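Local coordinates for ankyrin repeat family protein (Enterococcus faecalis, PDB 3HRA), which is of unknown function but is built of ankyrin repeats, which in other proteins usually serve as scaffolds for binding partner proteins, at residues Glu23-Thr28 with Ile59-Asp64; Gln31-Glu34 with Asn40-Leu43; Glu146-Arg151 with Arg179-Tyr184; Ala169-Lys174 with Lys195-Tyr200. One frame throughout, in Å; residues are numbered along the deposited sequence.

Interaction 1. Residues Glu23-Thr28 with Ile59-Asp64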
loop_
_atom_site.group_PDB
_atom_site.type_symbol
_atom_site.label_atom_id
_atom_site.label_comp_id
_atom_site.label_asym_id
_atom_site.label_seq_id
_atom_site.Cartn_x
_atom_site.Cartn_y
_atom_site.Cartn_z
ATOM N N GLU A 23 -15.789 21.096 -8.480
ATOM C CA GLU A 23 -16.183 22.492 -8.342
ATOM C C GLU A 23 -15.176 23.251 -7.483
ATOM O O GLU A 23 -14.718 24.321 -7.860
ATOM C CB GLU A 23 -17.592 22.615 -7.732
ATOM C CG GLU A 23 -17.963 24.043 -7.316
ATOM C CD GLU A 23 -19.035 24.090 -6.223
ATOM O OE1 GLU A 23 -20.176 23.714 -6.533
ATOM O OE2 GLU A 23 -18.742 24.513 -5.064
ATOM N N ILE A 24 -14.841 22.698 -6.319
ATOM C CA ILE A 24 -13.914 23.374 -5.419
ATOM C C ILE A 24 -12.515 23.475 -6.025
ATOM O O ILE A 24 -11.847 24.496 -5.891
ATOM C CB ILE A 24 -13.848 22.674 -4.051
ATOM C CG1 ILE A 24 -15.195 22.807 -3.317
ATOM C CG2 ILE A 24 -12.701 23.249 -3.210
ATOM C CD1 ILE A 24 -15.342 21.840 -2.150
ATOM N N LEU A 25 -12.082 22.422 -6.706
ATOM C CA LEU A 25 -10.724 22.371 -7.244
ATOM C C LEU A 25 -10.522 23.378 -8.384
ATOM O O LEU A 25 -9.385 23.694 -8.758
ATOM C CB LEU A 25 -10.387 20.956 -7.722
ATOM C CG LEU A 25 -10.209 19.922 -6.614
ATOM C CD1 LEU A 25 -9.899 18.550 -7.183
ATOM C CD2 LEU A 25 -9.109 20.375 -5.633
ATOM N N GLN A 26 -11.622 23.897 -8.922
ATOM C CA GLN A 26 -11.539 24.916 -9.976
ATOM C C GLN A 26 -10.979 26.232 -9.407
ATOM O O GLN A 26 -10.458 27.066 -10.143
ATOM C CB GLN A 26 -12.911 25.123 -10.632
ATOM C CG GLN A 26 -12.916 26.048 -11.844
ATOM C CD GLN A 26 -13.211 27.516 -11.501
ATOM O OE1 GLN A 26 -13.197 28.380 -12.383
ATOM N NE2 GLN A 26 -13.486 27.799 -10.233
ATOM N N ASP A 27 -11.082 26.392 -8.091
ATOM C CA ASP A 27 -10.488 27.522 -7.375
ATOM C C ASP A 27 -8.986 27.302 -7.234
ATOM O O ASP A 27 -8.535 26.450 -6.455
ATOM C CB ASP A 27 -11.157 27.671 -6.002
ATOM C CG ASP A 27 -10.426 28.651 -5.078
ATOM O OD1 ASP A 27 -9.588 29.444 -5.561
ATOM O OD2 ASP A 27 -10.692 28.617 -3.857
ATOM N N THR A 28 -8.215 28.077 -8.005
ATOM C CA THR A 28 -6.767 27.889 -8.121
ATOM C C THR A 28 -6.021 28.211 -6.832
ATOM O O THR A 28 -4.855 27.862 -6.695
ATOM C CB THR A 28 -6.168 28.767 -9.251
ATOM O OG1 THR A 28 -6.408 30.149 -8.967
ATOM C CG2 THR A 28 -6.798 28.423 -10.585
ATOM N N ILE A 59 -4.994 14.341 -7.078
ATOM C CA ILE A 59 -3.609 14.126 -7.481
ATOM C C ILE A 59 -3.216 15.073 -8.618
ATOM O O ILE A 59 -2.114 15.627 -8.631
ATOM C CB ILE A 59 -3.349 12.655 -7.876
ATOM C CG1 ILE A 59 -3.401 11.773 -6.626
ATOM C CG2 ILE A 59 -1.991 12.521 -8.523
ATOM C CD1 ILE A 59 -3.597 10.270 -6.933
ATOM N N ASP A 60 -4.117 15.267 -9.575
ATOM C CA ASP A 60 -3.866 16.209 -10.667
ATOM C C ASP A 60 -3.723 17.643 -10.166
ATOM O O ASP A 60 -3.055 18.451 -10.798
ATOM C CB ASP A 60 -4.997 16.153 -11.706
ATOM C CG ASP A 60 -4.994 14.868 -12.533
ATOM O OD1 ASP A 60 -4.050 14.045 -12.416
ATOM O OD2 ASP A 60 -5.956 14.686 -13.314
ATOM N N ARG A 61 -4.387 17.974 -9.059
ATOM C CA ARG A 61 -4.289 19.318 -8.479
ATOM C C ARG A 61 -3.161 19.451 -7.460
ATOM O O ARG A 61 -3.080 20.447 -6.754
ATOM C CB ARG A 61 -5.608 19.733 -7.825
ATOM C CG ARG A 61 -6.553 20.462 -8.754
ATOM C CD ARG A 61 -6.117 21.913 -8.968
ATOM N NE ARG A 61 -6.724 22.839 -8.011
ATOM C CZ ARG A 61 -6.091 23.357 -6.962
ATOM N NH1 ARG A 61 -4.833 23.030 -6.715
ATOM N NH2 ARG A 61 -6.716 24.204 -6.152
ATOM N N GLY A 62 -2.317 18.433 -7.366
ATOM C CA GLY A 62 -1.106 18.518 -6.556
ATOM C C GLY A 62 -1.182 17.984 -5.132
ATOM O O GLY A 62 -0.297 18.265 -4.330
ATOM N N ALA A 63 -2.219 17.209 -4.818
ATOM C CA ALA A 63 -2.359 16.611 -3.490
ATOM C C ALA A 63 -1.141 15.733 -3.169
ATOM O O ALA A 63 -0.622 15.026 -4.031
ATOM C CB ALA A 63 -3.659 15.790 -3.395
ATOM N N ASP A 64 -0.682 15.796 -1.929
ATOM C CA ASP A 64 0.529 15.079 -1.524
ATOM C C ASP A 64 0.190 13.628 -1.198
ATOM O O ASP A 64 -0.516 13.366 -0.221
ATOM C CB ASP A 64 1.109 15.769 -0.294
ATOM C CG ASP A 64 2.454 15.203 0.128
ATOM O OD1 ASP A 64 2.922 14.195 -0.443
ATOM O OD2 ASP A 64 3.043 15.800 1.051
#
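Arg61 reaches across to Leu25 and Asp27 and gives two hydrogen bonds to their backbone carbonyls. Arg61 NE donates to Leu25 O at 2.9 Å, and the bond is nearly straight, with 169° at the hydrogen. It arrives in the carbonyl plane on a lone pair of the oxygen, and the oxygen in turn lies close to the guanidinium plane. Arg61 NH2 meets Asp27 O at 2.9 Å, but this bond is strongly bent and weak. The same nitrogen also donates to Tyr30 O, just after the 23-28 segment. The guanidinium thus joins the C-terminal end of helix 18-25 to that of helix 52-60 in the ankyrin-repeat stack. Helix 52-60 closes with a Schellman motif, in which Gly62 takes positive phi, and Arg61 is the first residue after the helix to leave helical backbone angles. The Leu25 and Arg61 side chains slide past each other in opposite directions, with Leu25 CB 4.0 Å from Arg61 CG. The arginine chain bends at chi2 (-77°) and chi3 (-91°), which brings its head round to the carbonyls. Leu25 CD2 lies over one face of the guanidinium. Leu25 also packs on Ala57 and Leu58 of helix 52-60.

Interaction 2. Residues Gln31-Glu34 with Asn40-Leu43; sequences QVDE and NTPL
Asp33 OD1 is gripped by two waters that link it to the start of helix 42-49. Water 1 donates to Asp33 OD1 at 2.9 Å and also to Val32 O, and it accepts from Leu43 N. Water 2 donates to Asp33 OD1 at 2.8 Å and accepts from Thr41 OG1 at 2.7 Å. Thr41 is the N-cap of the helix, and its OG1 also accepts from Asn44 N. The Asp33 and Thr41 side chains lie side by side and point the same way. Thr41 CG2, anti to its own carbonyl carbon, sits 3.8 Å from Asp33 OD1, while OG1 (chi1 56°) faces the helix. Asp33 OD2 accepts from Asp64 N. Backbone carbonyls make the closest direct contacts. Glu34 O takes a CA-H...O contact from Thr41 CA at 3.3 Å. It also lies 3.2 Å from Pro42 CD, and Val32 O approaches that same carbon. The Glu34 side chain crosses Pro42 at about a right angle, with CG near the ring, and its carboxylate goes on to the backbone N of Gly7 and Leu10. Gln31-Glu34 form a type I turn. Pro42 has no N-H to donate, and the links from turn to helix start run through water and C-H groups.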
loop_
_atom_site.group_PDB
_atom_site.type_symbol
_atom_site.label_atom_id
_atom_site.label_comp_id
_atom_site.label_asym_id
_atom_site.label_seq_id
_atom_site.Cartn_x
_atom_site.Cartn_y
_atom_site.Cartn_z
ATOM N N GLN A 31 -6.180 25.331 -0.978
ATOM C CA GLN A 31 -5.147 24.477 -0.404
ATOM C C GLN A 31 -5.713 23.058 -0.284
ATOM O O GLN A 31 -6.528 22.775 0.604
ATOM C CB GLN A 31 -4.755 24.998 0.982
ATOM C CG GLN A 31 -3.288 24.768 1.340
ATOM C CD GLN A 31 -3.006 23.380 1.879
ATOM O OE1 GLN A 31 -2.631 22.459 1.122
ATOM N NE2 GLN A 31 -3.177 23.215 3.202
ATOM N N VAL A 32 -5.282 22.163 -1.171
ATOM C CA VAL A 32 -5.963 20.866 -1.294
ATOM C C VAL A 32 -5.654 19.886 -0.155
ATOM O O VAL A 32 -6.364 18.898 0.042
ATOM C CB VAL A 32 -5.659 20.180 -2.652
ATOM C CG1 VAL A 32 -6.098 21.078 -3.814
ATOM C CG2 VAL A 32 -4.173 19.831 -2.770
ATOM N N ASP A 33 -4.573 20.141 0.566
ATOM C CA ASP A 33 -4.155 19.215 1.611
ATOM C C ASP A 33 -4.520 19.665 3.032
ATOM O O ASP A 33 -3.791 19.400 3.978
ATOM C CB ASP A 33 -2.663 18.921 1.504
ATOM C CG ASP A 33 -2.345 17.919 0.395
ATOM O OD1 ASP A 33 -3.182 17.053 0.087
ATOM O OD2 ASP A 33 -1.250 18.005 -0.167
ATOM N N GLU A 34 -5.660 20.319 3.184
ATOM C CA GLU A 34 -6.206 20.577 4.514
ATOM C C GLU A 34 -6.431 19.246 5.230
ATOM O O GLU A 34 -6.630 18.219 4.574
ATOM C CB GLU A 34 -7.525 21.342 4.400
ATOM C CG GLU A 34 -8.585 20.615 3.593
ATOM C CD GLU A 34 -9.835 21.470 3.376
ATOM O OE1 GLU A 34 -9.726 22.716 3.301
ATOM O OE2 GLU A 34 -10.937 20.898 3.286
ATOM N N ASN A 40 -6.199 13.196 8.257
ATOM C CA ASN A 40 -6.540 12.842 6.871
ATOM C C ASN A 40 -6.749 14.057 5.972
ATOM O O ASN A 40 -7.463 14.994 6.336
ATOM C CB ASN A 40 -7.809 11.987 6.828
ATOM C CG ASN A 40 -7.566 10.560 7.262
ATOM O OD1 ASN A 40 -6.578 9.936 6.873
ATOM N ND2 ASN A 40 -8.471 10.031 8.063
ATOM N N THR A 41 -6.134 14.035 4.790
ATOM C CA THR A 41 -6.421 15.020 3.741
ATOM C C THR A 41 -7.618 14.537 2.931
ATOM O O THR A 41 -8.037 13.393 3.081
ATOM C CB THR A 41 -5.242 15.141 2.765
ATOM O OG1 THR A 41 -4.946 13.841 2.230
ATOM C CG2 THR A 41 -4.038 15.645 3.458
ATOM N N PRO A 42 -8.172 15.401 2.055
ATOM C CA PRO A 42 -9.228 14.941 1.156
ATOM C C PRO A 42 -8.769 13.737 0.337
ATOM O O PRO A 42 -9.564 12.808 0.129
ATOM C CB PRO A 42 -9.486 16.177 0.287
ATOM C CG PRO A 42 -9.242 17.308 1.232
ATOM C CD PRO A 42 -8.030 16.868 2.017
ATOM N N LEU A 43 -7.505 13.729 -0.086
ATOM C CA LEU A 43 -7.006 12.609 -0.875
ATOM C C LEU A 43 -7.027 11.330 -0.048
ATOM O O LEU A 43 -7.488 10.301 -0.523
ATOM C CB LEU A 43 -5.608 12.873 -1.448
ATOM C CG LEU A 43 -4.996 11.685 -2.210
ATOM C CD1 LEU A 43 -5.866 11.187 -3.384
ATOM C CD2 LEU A 43 -3.572 12.034 -2.673
HETATM O O HOH W 1 -5.901 16.209 -0.578
HETATM O O HOH W 2 -2.963 14.324 0.446
#

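Interaction 3. Residues Glu146-Arg151 with Arg179-Tyr184; sequences EAVGLR and RTAMDY
Val148 and Gly149 pack against Ala181 and Tyr184 where helix 143-149 meets helix 181-188. Val148 uses both branches. CG1 rests on the backbone of the second helix, 3.5 Å from Ala181 O, and lies 4.0 Å from Tyr184 CB. CG2 meets Ala181 CB at 4.2 Å. With CG1 anti to the backbone N (chi1 173°), one methyl goes to the carbonyl side of Ala181 and the other to its side chain. Gly149 brings the backbones together: its CA is 3.8 Å from Tyr184 CB, and the two CA atoms are 5.2 Å apart. With no side chain on Gly149, its CA sits directly against Tyr184.

Further out, the tyrosine ring is held at its far end. Tyr184 OH is hydrogen-bonded to Asp175 OD1. Tyr184 CE1 lies 3.2 Å above the Arg179 guanidinium plane, over its centre, and Arg179 NE is hydrogen-bonded to Ser177 OG. The start of helix 181-188 is held by a capping box of Thr180 and Asp183. Thr180 N donates to Asp183 OD2 at 2.9 Å, and Asp183 N donates back to Thr180 OG1. Val148 also touches Val161 of helix 155-166 and Ile193 of helix 191-198. This is apolar packing between helix 143-149 and helix 181-188, as expected in a stack of ankyrin repeats.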
loop_
_atom_site.group_PDB
_atom_site.type_symbol
_atom_site.label_atom_id
_atom_site.label_comp_id
_atom_site.label_asym_id
_atom_site.label_seq_id
_atom_site.Cartn_x
_atom_site.Cartn_y
_atom_site.Cartn_z
ATOM N N GLU A 146 5.554 -12.500 5.520
ATOM C CA GLU A 146 4.162 -12.251 5.875
ATOM C C GLU A 146 3.226 -13.097 5.010
ATOM O O GLU A 146 2.264 -13.679 5.523
ATOM C CB GLU A 146 3.797 -10.757 5.793
ATOM C CG GLU A 146 4.517 -9.888 6.828
ATOM C CD GLU A 146 3.672 -8.688 7.293
ATOM O OE1 GLU A 146 2.554 -8.469 6.765
ATOM O OE2 GLU A 146 4.114 -7.961 8.200
ATOM N N ALA A 147 3.489 -13.146 3.702
ATOM C CA ALA A 147 2.660 -13.937 2.794
ATOM C C ALA A 147 2.617 -15.424 3.173
ATOM O O ALA A 147 1.606 -16.091 2.961
ATOM C CB ALA A 147 3.114 -13.769 1.346
ATOM N N VAL A 148 3.717 -15.936 3.723
ATOM C CA VAL A 148 3.806 -17.338 4.135
ATOM C C VAL A 148 3.315 -17.565 5.566
ATOM O O VAL A 148 2.441 -18.397 5.803
ATOM C CB VAL A 148 5.247 -17.867 4.036
ATOM C CG1 VAL A 148 5.336 -19.281 4.645
ATOM C CG2 VAL A 148 5.694 -17.899 2.576
ATOM N N GLY A 149 3.861 -16.799 6.509
ATOM C CA GLY A 149 3.699 -17.098 7.923
ATOM C C GLY A 149 2.457 -16.544 8.583
ATOM O O GLY A 149 1.962 -17.097 9.572
ATOM N N LEU A 150 1.943 -15.447 8.053
ATOM C CA LEU A 150 0.827 -14.783 8.700
ATOM C C LEU A 150 -0.504 -15.229 8.121
ATOM O O LEU A 150 -1.546 -14.929 8.682
ATOM C CB LEU A 150 0.969 -13.268 8.605
ATOM C CG LEU A 150 1.827 -12.611 9.699
ATOM C CD1 LEU A 150 3.152 -13.316 9.898
ATOM C CD2 LEU A 150 2.046 -11.137 9.391
ATOM N N ARG A 151 -0.460 -15.953 7.008
ATOM C CA ARG A 151 -1.680 -16.256 6.260
ATOM C C ARG A 151 -1.955 -17.757 6.137
ATOM O O ARG A 151 -1.305 -18.572 6.778
ATOM C CB ARG A 151 -1.644 -15.586 4.880
ATOM C CG ARG A 151 -1.506 -14.054 4.949
ATOM C CD ARG A 151 -2.614 -13.380 5.778
ATOM N NE ARG A 151 -3.963 -13.760 5.353
ATOM C CZ ARG A 151 -4.997 -12.924 5.251
ATOM N NH1 ARG A 151 -4.851 -11.630 5.516
ATOM N NH2 ARG A 151 -6.185 -13.383 4.863
ATOM N N ARG A 179 13.402 -16.578 12.237
ATOM C CA ARG A 179 12.758 -17.525 11.327
ATOM C C ARG A 179 12.707 -17.013 9.884
ATOM O O ARG A 179 12.540 -15.815 9.640
ATOM C CB ARG A 179 11.355 -17.880 11.841
ATOM C CG ARG A 179 11.371 -18.893 12.996
ATOM C CD ARG A 179 9.960 -19.302 13.430
ATOM N NE ARG A 179 9.273 -18.206 14.108
ATOM C CZ ARG A 179 8.070 -18.288 14.679
ATOM N NH1 ARG A 179 7.389 -19.430 14.671
ATOM N NH2 ARG A 179 7.547 -17.214 15.267
ATOM N N THR A 180 12.851 -17.936 8.939
ATOM C CA THR A 180 12.712 -17.615 7.529
ATOM C C THR A 180 11.338 -18.046 7.021
ATOM O O THR A 180 10.584 -18.745 7.703
ATOM C CB THR A 180 13.776 -18.333 6.655
ATOM O OG1 THR A 180 13.570 -19.750 6.734
ATOM C CG2 THR A 180 15.202 -17.967 7.104
ATOM N N ALA A 181 11.028 -17.641 5.799
ATOM C CA ALA A 181 9.794 -18.073 5.145
ATOM C C ALA A 181 9.690 -19.615 5.058
ATOM O O ALA A 181 8.633 -20.195 5.304
ATOM C CB ALA A 181 9.704 -17.449 3.763
ATOM N N MET A 182 10.789 -20.276 4.723
ATOM C CA MET A 182 10.820 -21.735 4.667
ATOM C C MET A 182 10.485 -22.341 6.029
ATOM O O MET A 182 9.759 -23.329 6.116
ATOM C CB MET A 182 12.209 -22.196 4.214
ATOM C CG MET A 182 12.296 -23.637 3.782
ATOM S SD MET A 182 13.896 -24.020 3.020
ATOM C CE MET A 182 13.717 -23.301 1.390
ATOM N N ASP A 183 11.019 -21.741 7.090
ATOM C CA ASP A 183 10.738 -22.173 8.465
ATOM C C ASP A 183 9.248 -22.141 8.765
ATOM O O ASP A 183 8.700 -23.115 9.292
ATOM C CB ASP A 183 11.475 -21.288 9.487
ATOM C CG ASP A 183 12.967 -21.534 9.510
ATOM O OD1 ASP A 183 13.387 -22.676 9.198
ATOM O OD2 ASP A 183 13.722 -20.580 9.837
ATOM N N TYR A 184 8.588 -21.032 8.424
ATOM C CA TYR A 184 7.164 -20.887 8.705
ATOM C C TYR A 184 6.320 -21.887 7.908
ATOM O O TYR A 184 5.414 -22.509 8.454
ATOM C CB TYR A 184 6.677 -19.451 8.438
ATOM C CG TYR A 184 7.082 -18.461 9.512
ATOM C CD1 TYR A 184 6.489 -18.494 10.767
ATOM C CD2 TYR A 184 8.041 -17.485 9.262
ATOM C CE1 TYR A 184 6.848 -17.587 11.759
ATOM C CE2 TYR A 184 8.402 -16.558 10.247
ATOM C CZ TYR A 184 7.805 -16.627 11.491
ATOM O OH TYR A 184 8.154 -15.736 12.479
#

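Interaction 4. Residues Ala169-Lys174 with Lys195-Tyr200; sequences ADQSIK and KILAQY
Gln171 points its side chain at the end of helix 191-198 and crosses Leu197 at a slant. The two ends of its amide do different work. Gln171 NE2 donates to Leu197 O at 3.0 Å, with 165° at the hydrogen. The acceptor lies close to the amide plane, but the nitrogen is tilted 25° from the plane of the carbonyl. Gln171 OE1 turns to the leucine side chain, 3.5 Å from Leu197 CB and 3.7 Å from CD2. Chi1 of Gln171 (74°) sets CG between the backbone N and the carbonyl carbon, and the chain then runs extended to bring the amide to the helix end.

Leu197 O is held twice. Tyr200 N also donates to it, from the opposite face of the carbonyl plane to Gln171 NE2. Tyr200 CB lies 3.9 Å from Gln171 NE2, but its ring leads away, and Tyr200 OH is hydrogen-bonded to Glu166 and Lys162. Gln171 NE2 has a further acceptor in the terminal carboxylate, Asn201 OXT. It probably helps hold the last residues of the chain.

The base of Gln171 is shaped by an Asx turn. Asp170 OD1 accepts from Ser172 N at 3.0 Å and from Ser172 OG at 2.7 Å. Asp170 N is itself hydrogen-bonded to Asp134 OD1 of the preceding loop. Among the helices, Gln171 touches Met165 of helix 155-166 and Met182 of helix 181-188, while Leu197 packs on Val161 of helix 155-166 and on Ala181 and Met182 of helix 181-188.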
loop_
_atom_site.group_PDB
_atom_site.type_symbol
_atom_site.label_atom_id
_atom_site.label_comp_id
_atom_site.label_asym_id
_atom_site.label_seq_id
_atom_site.Cartn_x
_atom_site.Cartn_y
_atom_site.Cartn_z
ATOM N N ALA A 169 12.997 -12.157 -4.716
ATOM C CA ALA A 169 12.923 -12.039 -3.244
ATOM C C ALA A 169 13.976 -12.915 -2.581
ATOM O O ALA A 169 14.188 -14.060 -2.985
ATOM C CB ALA A 169 11.530 -12.422 -2.733
ATOM N N ASP A 170 14.630 -12.379 -1.556
ATOM C CA ASP A 170 15.625 -13.146 -0.799
ATOM C C ASP A 170 14.906 -13.945 0.281
ATOM O O ASP A 170 14.413 -13.383 1.257
ATOM C CB ASP A 170 16.654 -12.194 -0.180
ATOM C CG ASP A 170 17.771 -12.919 0.568
ATOM O OD1 ASP A 170 17.759 -14.165 0.653
ATOM O OD2 ASP A 170 18.668 -12.225 1.086
ATOM N N GLN A 171 14.838 -15.256 0.111
ATOM C CA GLN A 171 14.127 -16.080 1.083
ATOM C C GLN A 171 14.960 -16.469 2.311
ATOM O O GLN A 171 14.436 -17.079 3.251
ATOM C CB GLN A 171 13.548 -17.336 0.425
ATOM C CG GLN A 171 14.577 -18.405 0.082
ATOM C CD GLN A 171 13.932 -19.742 -0.230
ATOM O OE1 GLN A 171 13.166 -20.280 0.577
ATOM N NE2 GLN A 171 14.259 -20.301 -1.392
ATOM N N SER A 172 16.237 -16.100 2.312
ATOM C CA SER A 172 17.124 -16.438 3.424
ATOM C C SER A 172 17.001 -15.441 4.583
ATOM O O SER A 172 17.516 -15.680 5.685
ATOM C CB SER A 172 18.579 -16.561 2.933
ATOM O OG SER A 172 19.159 -15.290 2.684
ATOM N N ILE A 173 16.304 -14.332 4.343
ATOM C CA ILE A 173 16.155 -13.302 5.379
ATOM C C ILE A 173 15.399 -13.822 6.604
ATOM O O ILE A 173 14.347 -14.430 6.475
ATOM C CB ILE A 173 15.458 -12.035 4.825
ATOM C CG1 ILE A 173 16.335 -11.402 3.737
ATOM C CG2 ILE A 173 15.169 -11.034 5.954
ATOM C CD1 ILE A 173 15.670 -10.280 2.917
ATOM N N LYS A 174 15.953 -13.575 7.793
ATOM C CA LYS A 174 15.319 -13.974 9.050
ATOM C C LYS A 174 14.623 -12.794 9.709
ATOM O O LYS A 174 15.149 -11.676 9.734
ATOM C CB LYS A 174 16.352 -14.575 10.016
ATOM C CG LYS A 174 16.934 -15.927 9.549
ATOM C CD LYS A 174 18.078 -16.391 10.445
ATOM C CE LYS A 174 18.606 -17.752 9.987
ATOM N NZ LYS A 174 19.862 -18.139 10.692
ATOM N N LYS A 195 7.284 -26.497 -1.265
ATOM C CA LYS A 195 7.760 -27.018 -2.534
ATOM C C LYS A 195 8.224 -25.869 -3.439
ATOM O O LYS A 195 9.292 -25.946 -4.058
ATOM C CB LYS A 195 6.646 -27.820 -3.206
ATOM C CG LYS A 195 7.045 -28.454 -4.512
ATOM C CD LYS A 195 5.954 -29.378 -5.037
ATOM C CE LYS A 195 4.705 -28.600 -5.391
ATOM N NZ LYS A 195 3.700 -29.465 -6.074
ATOM N N ILE A 196 7.425 -24.811 -3.512
ATOM C CA ILE A 196 7.778 -23.625 -4.292
ATOM C C ILE A 196 9.104 -23.062 -3.785
ATOM O O ILE A 196 10.028 -22.813 -4.562
ATOM C CB ILE A 196 6.674 -22.552 -4.198
ATOM C CG1 ILE A 196 5.368 -23.046 -4.827
ATOM C CG2 ILE A 196 7.121 -21.253 -4.854
ATOM C CD1 ILE A 196 4.192 -22.122 -4.549
ATOM N N LEU A 197 9.221 -22.890 -2.472
ATOM C CA LEU A 197 10.442 -22.314 -1.902
ATOM C C LEU A 197 11.671 -23.191 -2.151
ATOM O O LEU A 197 12.761 -22.675 -2.377
ATOM C CB LEU A 197 10.280 -22.038 -0.407
ATOM C CG LEU A 197 9.287 -20.922 -0.066
ATOM C CD1 LEU A 197 9.049 -20.800 1.431
ATOM C CD2 LEU A 197 9.744 -19.582 -0.631
ATOM N N ALA A 198 11.491 -24.514 -2.106
ATOM C CA ALA A 198 12.593 -25.460 -2.308
ATOM C C ALA A 198 13.181 -25.373 -3.722
ATOM O O ALA A 198 14.310 -25.793 -3.959
ATOM C CB ALA A 198 12.135 -26.889 -2.026
ATOM N N GLN A 199 12.407 -24.837 -4.654
ATOM C CA GLN A 199 12.842 -24.736 -6.039
ATOM C C GLN A 199 13.733 -23.537 -6.350
ATOM O O GLN A 199 14.273 -23.435 -7.450
ATOM C CB GLN A 199 11.621 -24.759 -6.957
ATOM C CG GLN A 199 10.969 -26.151 -6.984
ATOM C CD GLN A 199 9.600 -26.135 -7.596
ATOM O OE1 GLN A 199 9.130 -25.094 -8.062
ATOM N NE2 GLN A 199 8.943 -27.291 -7.609
ATOM N N TYR A 200 13.876 -22.630 -5.389
ATOM C CA TYR A 200 14.726 -21.456 -5.542
ATOM C C TYR A 200 15.860 -21.498 -4.537
ATOM O O TYR A 200 15.761 -22.176 -3.507
ATOM C CB TYR A 200 13.931 -20.160 -5.309
ATOM C CG TYR A 200 12.808 -19.956 -6.284
ATOM C CD1 TYR A 200 11.571 -20.549 -6.079
ATOM C CD2 TYR A 200 12.990 -19.195 -7.431
ATOM C CE1 TYR A 200 10.537 -20.374 -6.981
ATOM C CE2 TYR A 200 11.967 -19.013 -8.333
ATOM C CZ TYR A 200 10.743 -19.602 -8.103
ATOM O OH TYR A 200 9.727 -19.435 -9.014
#

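Overall arrangement
The contacts form two touching pairs on opposite sides of the chain's centre. Interactions 1 and 2 meet through Asp64 N and Asp33 OD2, interactions 3 and 4 through Met182 and Gln171. Interaction 2 uses helix 42-49 and interaction 1 the next helix, 52-60. Likewise, interaction 3 uses helix 181-188 and interaction 4 the next, 191-198. Interactions 2, 3 and 4 are buried, and interaction 1 is partly exposed. Interaction 3 joins helices 143-149 and 181-188 by apolar packing. Interactions 1 and 4 each use a long polar side chain to reach backbone carbonyl oxygen at a helix end, two oxygens from a charged group in 1 and one from a neutral amide in 4. Interaction 2 relies on bridging waters.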